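Local structure of beta-porphyranase B (Bacteroides plebeius, 4AWD) at residues P73-G78 and H283-T288; R79-F84 and K116-G121. The protein hydrolyses the sulfated red-seaweed polysaccharide porphyran at linkages between beta-D-galactopyranose and alpha-L-galactopyranose-6-sulfate, yielding mostly a disaccharide. All coordinates share one frame; numbering follows the deposited sequence.

Contact 1 of 2, residues P73-G78 and H283-T288; sequences PYWTNG and HIVTET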
ATOM      1  N   PRO A  73      -4.013  -8.352  10.516  1.00 13.06           N
ATOM      2  CA  PRO A  73      -5.315  -8.837  11.007  1.00 13.09           C
ATOM      3  C   PRO A  73      -6.502  -8.328  10.174  1.00 13.52           C
ATOM      4  O   PRO A  73      -7.642  -8.731  10.407  1.00 14.17           O
ATOM      5  CB  PRO A  73      -5.394  -8.238  12.404  1.00 13.13           C
ATOM      6  CG  PRO A  73      -4.597  -6.978  12.327  1.00 12.68           C
ATOM      7  CD  PRO A  73      -3.505  -7.214  11.303  1.00 12.79           C
ATOM      8  N   TYR A  74      -6.236  -7.457   9.204  1.00 13.56           N
ATOM      9  CA  TYR A  74      -7.306  -6.763   8.485  1.00 13.60           C
ATOM     10  C   TYR A  74      -7.705  -7.417   7.160  1.00 13.39           C
ATOM     11  O   TYR A  74      -8.875  -7.448   6.809  1.00 13.44           O
ATOM     12  CB  TYR A  74      -6.918  -5.303   8.263  1.00 13.06           C
ATOM     13  CG  TYR A  74      -6.574  -4.549   9.550  1.00 14.00           C
ATOM     14  CD1 TYR A  74      -7.542  -4.323  10.533  1.00 12.81           C
ATOM     15  CD2 TYR A  74      -5.283  -4.042   9.766  1.00 11.88           C
ATOM     16  CE1 TYR A  74      -7.234  -3.623  11.692  1.00 14.20           C
ATOM     17  CE2 TYR A  74      -4.970  -3.336  10.911  1.00 12.46           C
ATOM     18  CZ  TYR A  74      -5.948  -3.123  11.869  1.00 14.07           C
ATOM     19  OH  TYR A  74      -5.645  -2.421  13.009  1.00 14.25           O
ATOM     20  N   TRP A  75      -6.717  -7.921   6.435  1.00 13.49           N
ATOM     21  CA  TRP A  75      -6.927  -8.659   5.216  1.00 13.82           C
ATOM     22  C   TRP A  75      -6.347 -10.046   5.470  1.00 14.54           C
ATOM     23  O   TRP A  75      -5.153 -10.296   5.270  1.00 15.07           O
ATOM     24  CB  TRP A  75      -6.223  -7.958   4.059  1.00 14.01           C
ATOM     25  CG  TRP A  75      -6.617  -8.448   2.705  1.00 12.70           C
ATOM     26  CD1 TRP A  75      -7.483  -9.464   2.418  1.00 11.49           C
ATOM     27  CD2 TRP A  75      -6.120  -7.971   1.446  1.00 11.41           C
ATOM     28  NE1 TRP A  75      -7.576  -9.638   1.060  1.00 10.98           N
ATOM     29  CE2 TRP A  75      -6.753  -8.735   0.435  1.00 10.87           C
ATOM     30  CE3 TRP A  75      -5.219  -6.961   1.070  1.00 11.02           C
ATOM     31  CZ2 TRP A  75      -6.504  -8.533  -0.928  1.00  7.98           C
ATOM     32  CZ3 TRP A  75      -4.970  -6.760  -0.291  1.00  9.44           C
ATOM     33  CH2 TRP A  75      -5.614  -7.550  -1.272  1.00  8.78           C
ATOM     34  N   THR A  76      -7.210 -10.934   5.939  1.00 14.71           N
ATOM     35  CA  THR A  76      -6.819 -12.225   6.499  1.00 15.50           C
ATOM     36  C   THR A  76      -6.645 -13.293   5.407  1.00 15.23           C
ATOM     37  O   THR A  76      -5.733 -14.133   5.461  1.00 14.35           O
ATOM     38  CB  THR A  76      -7.895 -12.666   7.518  1.00 15.42           C
ATOM     39  OG1 THR A  76      -7.683 -11.964   8.745  1.00 17.62           O
ATOM     40  CG2 THR A  76      -7.822 -14.154   7.803  1.00 18.55           C
ATOM     41  N   ASN A  77      -7.542 -13.248   4.425  1.00 14.71           N
ATOM     42  CA  ASN A  77      -7.497 -14.154   3.291  1.00 14.57           C
ATOM     43  C   ASN A  77      -7.287 -13.380   2.001  1.00 14.04           C
ATOM     44  O   ASN A  77      -8.109 -12.536   1.631  1.00 14.06           O
ATOM     45  CB  ASN A  77      -8.771 -15.007   3.246  1.00 14.32           C
ATOM     46  CG  ASN A  77      -8.941 -15.841   4.497  1.00 14.41           C
ATOM     47  OD1 ASN A  77      -8.198 -16.805   4.728  1.00 14.62           O
ATOM     48  ND2 ASN A  77      -9.907 -15.463   5.326  1.00 12.42           N
ATOM     49  N   GLY A  78      -6.175 -13.659   1.324  1.00 13.87           N
ATOM     50  CA  GLY A  78      -5.801 -12.902   0.113  1.00 13.20           C
ATOM     51  C   GLY A  78      -6.768 -13.063  -1.053  1.00 12.87           C
ATOM     52  O   GLY A  78      -7.803 -13.711  -0.932  1.00 12.20           O
ATOM     53  N   HIS A 283      -0.540  -0.520   5.330  1.00 11.01           N
ATOM     54  CA  HIS A 283      -0.487  -1.881   4.798  1.00 11.19           C
ATOM     55  C   HIS A 283       0.711  -2.086   3.875  1.00 11.03           C
ATOM     56  O   HIS A 283       1.006  -1.254   3.021  1.00 11.79           O
ATOM     57  CB  HIS A 283      -1.766  -2.229   4.046  1.00 11.45           C
ATOM     58  CG  HIS A 283      -2.596  -3.288   4.713  1.00 13.45           C
ATOM     59  ND1 HIS A 283      -3.920  -3.509   4.389  1.00 13.59           N
ATOM     60  CD2 HIS A 283      -2.290  -4.191   5.678  1.00 13.18           C
ATOM     61  CE1 HIS A 283      -4.392  -4.501   5.124  1.00 13.60           C
ATOM     62  NE2 HIS A 283      -3.424  -4.932   5.914  1.00 13.98           N
ATOM     63  N   ILE A 284       1.414  -3.189   4.044  1.00 10.28           N
ATOM     64  CA  ILE A 284       2.520  -3.492   3.150  1.00  9.72           C
ATOM     65  C   ILE A 284       2.267  -4.897   2.610  1.00  9.77           C
ATOM     66  O   ILE A 284       2.350  -5.866   3.345  1.00 10.25           O
ATOM     67  CB  ILE A 284       3.902  -3.367   3.845  1.00  9.05           C
ATOM     68  CG1 ILE A 284       3.980  -2.080   4.680  1.00  7.32           C
ATOM     69  CG2 ILE A 284       5.012  -3.396   2.793  1.00  8.25           C
ATOM     70  CD1 ILE A 284       5.261  -1.893   5.499  1.00  2.00           C
ATOM     71  N   VAL A 285       1.938  -4.992   1.327  1.00  9.69           N
ATOM     72  CA  VAL A 285       1.262  -6.181   0.811  1.00  9.80           C
ATOM     73  C   VAL A 285       1.833  -6.726  -0.499  1.00  9.25           C
ATOM     74  O   VAL A 285       2.196  -5.983  -1.402  1.00  9.50           O
ATOM     75  CB  VAL A 285      -0.248  -5.905   0.620  1.00  9.82           C
ATOM     76  CG1 VAL A 285      -0.929  -7.046  -0.104  1.00 10.34           C
ATOM     77  CG2 VAL A 285      -0.911  -5.667   1.968  1.00 10.22           C
ATOM     78  N   THR A 286       1.845  -8.047  -0.584  1.00  8.59           N
ATOM     79  CA  THR A 286       2.285  -8.798  -1.751  1.00  7.67           C
ATOM     80  C   THR A 286       1.090  -9.656  -2.214  1.00  6.33           C
ATOM     81  O   THR A 286       0.633 -10.548  -1.491  1.00  6.16           O
ATOM     82  CB  THR A 286       3.506  -9.647  -1.324  1.00  8.10           C
ATOM     83  OG1 THR A 286       4.710  -9.064  -1.857  1.00 10.13           O
ATOM     84  CG2 THR A 286       3.365 -11.040  -1.739  1.00  8.10           C
ATOM     85  N   GLU A 287       0.539  -9.360  -3.396  1.00  3.96           N
ATOM     86  CA  GLU A 287      -0.735  -9.971  -3.752  1.00  2.00           C
ATOM     87  C   GLU A 287      -0.838 -10.406  -5.187  1.00  2.00           C
ATOM     88  O   GLU A 287       0.061 -10.193  -6.036  1.00  2.00           O
ATOM     89  CB  GLU A 287      -1.903  -9.033  -3.440  1.00  2.00           C
ATOM     90  CG  GLU A 287      -2.339  -8.164  -4.609  1.00  5.29           C
ATOM     91  CD  GLU A 287      -2.735  -6.767  -4.152  1.00  7.56           C
ATOM     92  OE1 GLU A 287      -1.819  -6.009  -3.758  1.00  6.97           O
ATOM     93  OE2 GLU A 287      -3.950  -6.441  -4.173  1.00 10.06           O
ATOM     94  N   THR A 288      -1.928 -11.090  -5.464  1.00  2.00           N
ATOM     95  CA  THR A 288      -2.164 -11.559  -6.800  1.00  2.00           C
ATOM     96  C   THR A 288      -3.437 -10.791  -7.305  1.00  2.00           C
ATOM     97  O   THR A 288      -4.346 -10.452  -6.508  1.00  2.00           O
ATOM     98  CB  THR A 288      -2.174 -13.146  -6.738  1.00  2.00           C
ATOM     99  OG1 THR A 288      -1.588 -13.745  -7.907  1.00  2.00           O
ATOM    100  CG2 THR A 288      -3.473 -13.670  -6.490  1.00  2.00           C
TER
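Trp75 meets Glu287 at the rim of its indole. The carboxylate oxygen OE2 of Glu287 lies 3.5 Å from CH2 of Trp75, close to the ring plane, so it faces the C-H edge of the six-membered ring. The carboxylate and indole planes stand 80° apart. Beside it, CG1 of Val285 comes obliquely to CZ3 of Trp75 at 4.1 Å, the two side chains crossing at about a right angle. At the other end, CE1 of the His283 ring touches the root of the loop's aromatic side chains, 4.1 Å from CB of Tyr74 and equally far from CB of Trp75.

The torsions account for this division. With CG of Trp75 anti to the backbone N (chi1 -167°), the indole runs on past Val285 toward Glu287, whereas Tyr74 (chi1 -56°) sends its ring the other way, with NE2 of His283 near its edge. CG2 of Val285 lies 4.0 Å above one face of the imidazole, offset toward its rim.

An outer shell holds these groups. NE2 of His283 is hydrogen-bonded to OG of Ser72, Trp152 packs against both Trp75 and Val285, and OE2 of Glu287 forms a salt bridge with Arg79. OE1 of Glu287 bonds a glycerol probably carried over from crystallisation.

Trp75, Arg79 and Glu287 probably bind substrate, as in related enzymes, and the side chain of Glu287 is about 5 Å from that of Glu181, the probable proton donor. The contact thus pairs an aromatic surface with a hydrogen-bonding carboxylate, chemistry consistent with sugar recognition in a GH16 cleft.

Contact 2 of 2, residues R79-F84 and K116-G121; sequences RPPATF and KYRLAG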
ATOM      1  N   ARG A  79      -6.423 -12.447  -2.179  1.00 13.15           N
ATOM      2  CA  ARG A  79      -7.173 -12.594  -3.417  1.00 13.02           C
ATOM      3  C   ARG A  79      -6.703 -13.886  -4.054  1.00 13.10           C
ATOM      4  O   ARG A  79      -5.527 -14.007  -4.390  1.00 13.56           O
ATOM      5  CB  ARG A  79      -6.902 -11.407  -4.358  1.00 13.00           C
ATOM      6  CG  ARG A  79      -7.838 -11.349  -5.596  1.00 12.39           C
ATOM      7  CD  ARG A  79      -7.720 -10.051  -6.393  1.00 11.71           C
ATOM      8  NE  ARG A  79      -7.985  -8.863  -5.581  1.00 12.46           N
ATOM      9  CZ  ARG A  79      -7.041  -8.033  -5.127  1.00 11.98           C
ATOM     10  NH1 ARG A  79      -5.754  -8.248  -5.388  1.00 10.46           N
ATOM     11  NH2 ARG A  79      -7.384  -6.994  -4.386  1.00 10.39           N
ATOM     12  N   PRO A  80      -7.608 -14.868  -4.213  1.00 13.08           N
ATOM     13  CA  PRO A  80      -7.163 -16.153  -4.787  1.00 12.71           C
ATOM     14  C   PRO A  80      -6.447 -15.917  -6.129  1.00 12.44           C
ATOM     15  O   PRO A  80      -6.879 -15.074  -6.914  1.00 12.37           O
ATOM     16  CB  PRO A  80      -8.469 -16.939  -4.972  1.00 12.79           C
ATOM     17  CG  PRO A  80      -9.448 -16.299  -4.024  1.00 12.89           C
ATOM     18  CD  PRO A  80      -9.040 -14.869  -3.850  1.00 12.64           C
ATOM     19  N   PRO A  81      -5.368 -16.667  -6.401  1.00 12.37           N
ATOM     20  CA  PRO A  81      -4.942 -17.832  -5.631  1.00 12.59           C
ATOM     21  C   PRO A  81      -3.806 -17.611  -4.620  1.00 12.80           C
ATOM     22  O   PRO A  81      -3.155 -18.593  -4.215  1.00 13.53           O
ATOM     23  CB  PRO A  81      -4.492 -18.804  -6.733  1.00 12.53           C
ATOM     24  CG  PRO A  81      -4.062 -17.895  -7.897  1.00 12.23           C
ATOM     25  CD  PRO A  81      -4.551 -16.501  -7.615  1.00 11.66           C
ATOM     26  N   ALA A  82      -3.560 -16.366  -4.205  1.00 12.35           N
ATOM     27  CA  ALA A  82      -2.549 -16.117  -3.157  1.00 12.07           C
ATOM     28  C   ALA A  82      -3.148 -15.563  -1.880  1.00 12.01           C
ATOM     29  O   ALA A  82      -4.017 -14.699  -1.903  1.00 12.38           O
ATOM     30  CB  ALA A  82      -1.437 -15.194  -3.648  1.00 11.39           C
ATOM     31  N   THR A  83      -2.654 -16.039  -0.755  1.00 11.85           N
ATOM     32  CA  THR A  83      -3.001 -15.416   0.500  1.00 11.33           C
ATOM     33  C   THR A  83      -1.728 -14.894   1.191  1.00 10.81           C
ATOM     34  O   THR A  83      -0.711 -14.652   0.515  1.00 11.03           O
ATOM     35  CB  THR A  83      -3.893 -16.339   1.370  1.00 11.70           C
ATOM     36  OG1 THR A  83      -4.247 -15.656   2.579  1.00 13.00           O
ATOM     37  CG2 THR A  83      -3.216 -17.666   1.672  1.00 11.02           C
ATOM     38  N   PHE A  84      -1.775 -14.710   2.510  1.00  9.67           N
ATOM     39  CA  PHE A  84      -0.658 -14.101   3.239  1.00  7.76           C
ATOM     40  C   PHE A  84      -0.234 -14.961   4.424  1.00  8.45           C
ATOM     41  O   PHE A  84      -1.065 -15.450   5.169  1.00  8.55           O
ATOM     42  CB  PHE A  84      -1.033 -12.705   3.738  1.00  6.29           C
ATOM     43  CG  PHE A  84      -1.862 -11.886   2.747  1.00  2.00           C
ATOM     44  CD1 PHE A  84      -1.284 -11.379   1.577  1.00  2.00           C
ATOM     45  CD2 PHE A  84      -3.190 -11.558   3.033  1.00  2.00           C
ATOM     46  CE1 PHE A  84      -2.043 -10.611   0.680  1.00  2.00           C
ATOM     47  CE2 PHE A  84      -3.963 -10.831   2.160  1.00  2.00           C
ATOM     48  CZ  PHE A  84      -3.392 -10.332   0.977  1.00  2.00           C
ATOM     49  N   LYS A 116      -8.499 -23.042  -2.706  1.00 19.80           N
ATOM     50  CA  LYS A 116      -8.585 -21.616  -2.969  1.00 19.07           C
ATOM     51  C   LYS A 116      -7.188 -21.028  -3.149  1.00 18.08           C
ATOM     52  O   LYS A 116      -6.982 -20.253  -4.070  1.00 17.93           O
ATOM     53  CB  LYS A 116      -9.358 -20.914  -1.850  1.00 18.95           C
ATOM     54  CG  LYS A 116      -9.551 -19.419  -2.057  1.00 21.18           C
ATOM     55  CD  LYS A 116     -10.573 -18.808  -1.064  1.00 23.10           C
ATOM     56  CE  LYS A 116     -12.001 -19.335  -1.292  1.00 23.61           C
ATOM     57  NZ  LYS A 116     -12.558 -18.845  -2.594  1.00 25.04           N
ATOM     58  N   TYR A 117      -6.236 -21.435  -2.303  1.00 16.95           N
ATOM     59  CA  TYR A 117      -4.884 -20.838  -2.269  1.00 16.45           C
ATOM     60  C   TYR A 117      -3.747 -21.835  -2.503  1.00 16.01           C
ATOM     61  O   TYR A 117      -3.669 -22.868  -1.846  1.00 15.99           O
ATOM     62  CB  TYR A 117      -4.638 -20.123  -0.928  1.00 16.00           C
ATOM     63  CG  TYR A 117      -5.636 -19.029  -0.626  1.00 15.31           C
ATOM     64  CD1 TYR A 117      -5.709 -17.890  -1.431  1.00 13.45           C
ATOM     65  CD2 TYR A 117      -6.494 -19.124   0.471  1.00 13.53           C
ATOM     66  CE1 TYR A 117      -6.616 -16.880  -1.168  1.00 12.58           C
ATOM     67  CE2 TYR A 117      -7.398 -18.114   0.748  1.00 13.90           C
ATOM     68  CZ  TYR A 117      -7.455 -16.995  -0.089  1.00 13.68           C
ATOM     69  OH  TYR A 117      -8.344 -15.986   0.161  1.00 13.20           O
ATOM     70  N   ARG A 118      -2.865 -21.508  -3.438  1.00 16.01           N
ATOM     71  CA  ARG A 118      -1.666 -22.310  -3.686  1.00 16.40           C
ATOM     72  C   ARG A 118      -0.420 -21.443  -3.723  1.00 15.76           C
ATOM     73  O   ARG A 118       0.680 -21.943  -3.949  1.00 16.41           O
ATOM     74  CB  ARG A 118      -1.795 -23.126  -4.979  1.00 16.90           C
ATOM     75  CG  ARG A 118      -1.878 -22.272  -6.236  1.00 19.82           C
ATOM     76  CD  ARG A 118      -2.032 -23.104  -7.481  1.00 23.93           C
ATOM     77  NE  ARG A 118      -1.590 -22.374  -8.671  1.00 28.07           N
ATOM     78  CZ  ARG A 118      -2.397 -21.700  -9.494  1.00 30.82           C
ATOM     79  NH1 ARG A 118      -3.716 -21.641  -9.275  1.00 30.52           N
ATOM     80  NH2 ARG A 118      -1.879 -21.084 -10.550  1.00 31.13           N
ATOM     81  N   LEU A 119      -0.602 -20.145  -3.509  1.00 14.83           N
ATOM     82  CA  LEU A 119       0.510 -19.220  -3.399  1.00 14.04           C
ATOM     83  C   LEU A 119       0.431 -18.483  -2.073  1.00 13.81           C
ATOM     84  O   LEU A 119      -0.660 -18.141  -1.585  1.00 13.58           O
ATOM     85  CB  LEU A 119       0.517 -18.227  -4.570  1.00 14.00           C
ATOM     86  CG  LEU A 119       0.936 -18.739  -5.961  1.00 13.27           C
ATOM     87  CD1 LEU A 119       0.518 -17.757  -7.049  1.00 10.92           C
ATOM     88  CD2 LEU A 119       2.438 -18.997  -6.032  1.00 10.83           C
ATOM     89  N   ALA A 120       1.589 -18.248  -1.473  1.00 13.32           N
ATOM     90  CA  ALA A 120       1.628 -17.450  -0.261  1.00 13.12           C
ATOM     91  C   ALA A 120       2.459 -16.185  -0.464  1.00 12.82           C
ATOM     92  O   ALA A 120       3.606 -16.239  -0.938  1.00 12.73           O
ATOM     93  CB  ALA A 120       2.119 -18.274   0.920  1.00 12.62           C
ATOM     94  N   GLY A 121       1.850 -15.048  -0.129  1.00 12.38           N
ATOM     95  CA  GLY A 121       2.571 -13.772  -0.040  1.00 11.41           C
ATOM     96  C   GLY A 121       2.609 -13.244   1.382  1.00 10.79           C
ATOM     97  O   GLY A 121       2.450 -14.000   2.342  1.00 10.35           O
TER
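Pro81 joins the two segments through one carbonyl oxygen that accepts from two consecutive amides, and the peptide bond before it is cis. Pro81 O accepts from the backbone N of Arg118 at 3.0 Å, in the carbonyl plane, and from Leu119 N at 3.1 Å, tilted somewhat out of it. Near this fork, the Arg118 side chain lies beside the Pro81 ring, pointing the same way, with NH1 of Arg118 3.9 Å from CB of Pro81.

Tyr117 is sandwiched. CB of Thr83 sits 3.6 Å from the centroid of the Tyr117 ring and only 7° off the normal, a CH-pi contact over one face; CG of Lys116 lies above the centre of the opposite face. Because OG1 of Thr83 is anti to the backbone N (chi1 -178°), its methyl CG2 is left to lie over the same ring face, nearest CG of Tyr117. Outside the pair, Gly78 engages both polar ends: its N bonds OG1 of Thr83 and its O bonds OH of Tyr117.

Beyond the fork the backbones run as parallel strands, an edge pairing of 82-84 with 117-121 in a fold otherwise built mainly from antiparallel pairs, the beta-sandwich of the GH16 family. Thr83 N donates to Leu119 O, and Thr83 O receives Gly121 N at 2.7 Å. The axes of the short strands 82-84 and 117-121 are inclined by 38°. On the other side of the second strand, Lys116 and Tyr117 both face Glu107 in a classic beta bulge.

CB of Ala82 meets CB of Leu119 at 3.7 Å on the sheet face from which Phe84 also projects, its ring edge-to-face with Trp75. Pro80 lies beside Lys116, both side chains pointing the same way, with their CG atoms 3.7 Å apart.

How the contacts relate
Contact 2 is nested along the chain inside the long loop closed by contact 1: 73-78 runs directly into 79-84, then come 116-121 and, much later, 283-288. Their centres are 10 Å apart. Strands 117-126 and 281-285 are antiparallel neighbours, so both contacts reach the same sheet; 73-84 is one continuous piece of chain, whose last three residues join the sheet as a strand beside 117-121. Alongside the bonds of Gly78, Arg79 NH1 couples the contacts by reaching both Glu287 OE2, at 2.8 Å, and Thr288 O on 283-288. Trp75 and Arg79, close in sequence, are thereby brought beside the distant Glu287, all three probably substrate-binding.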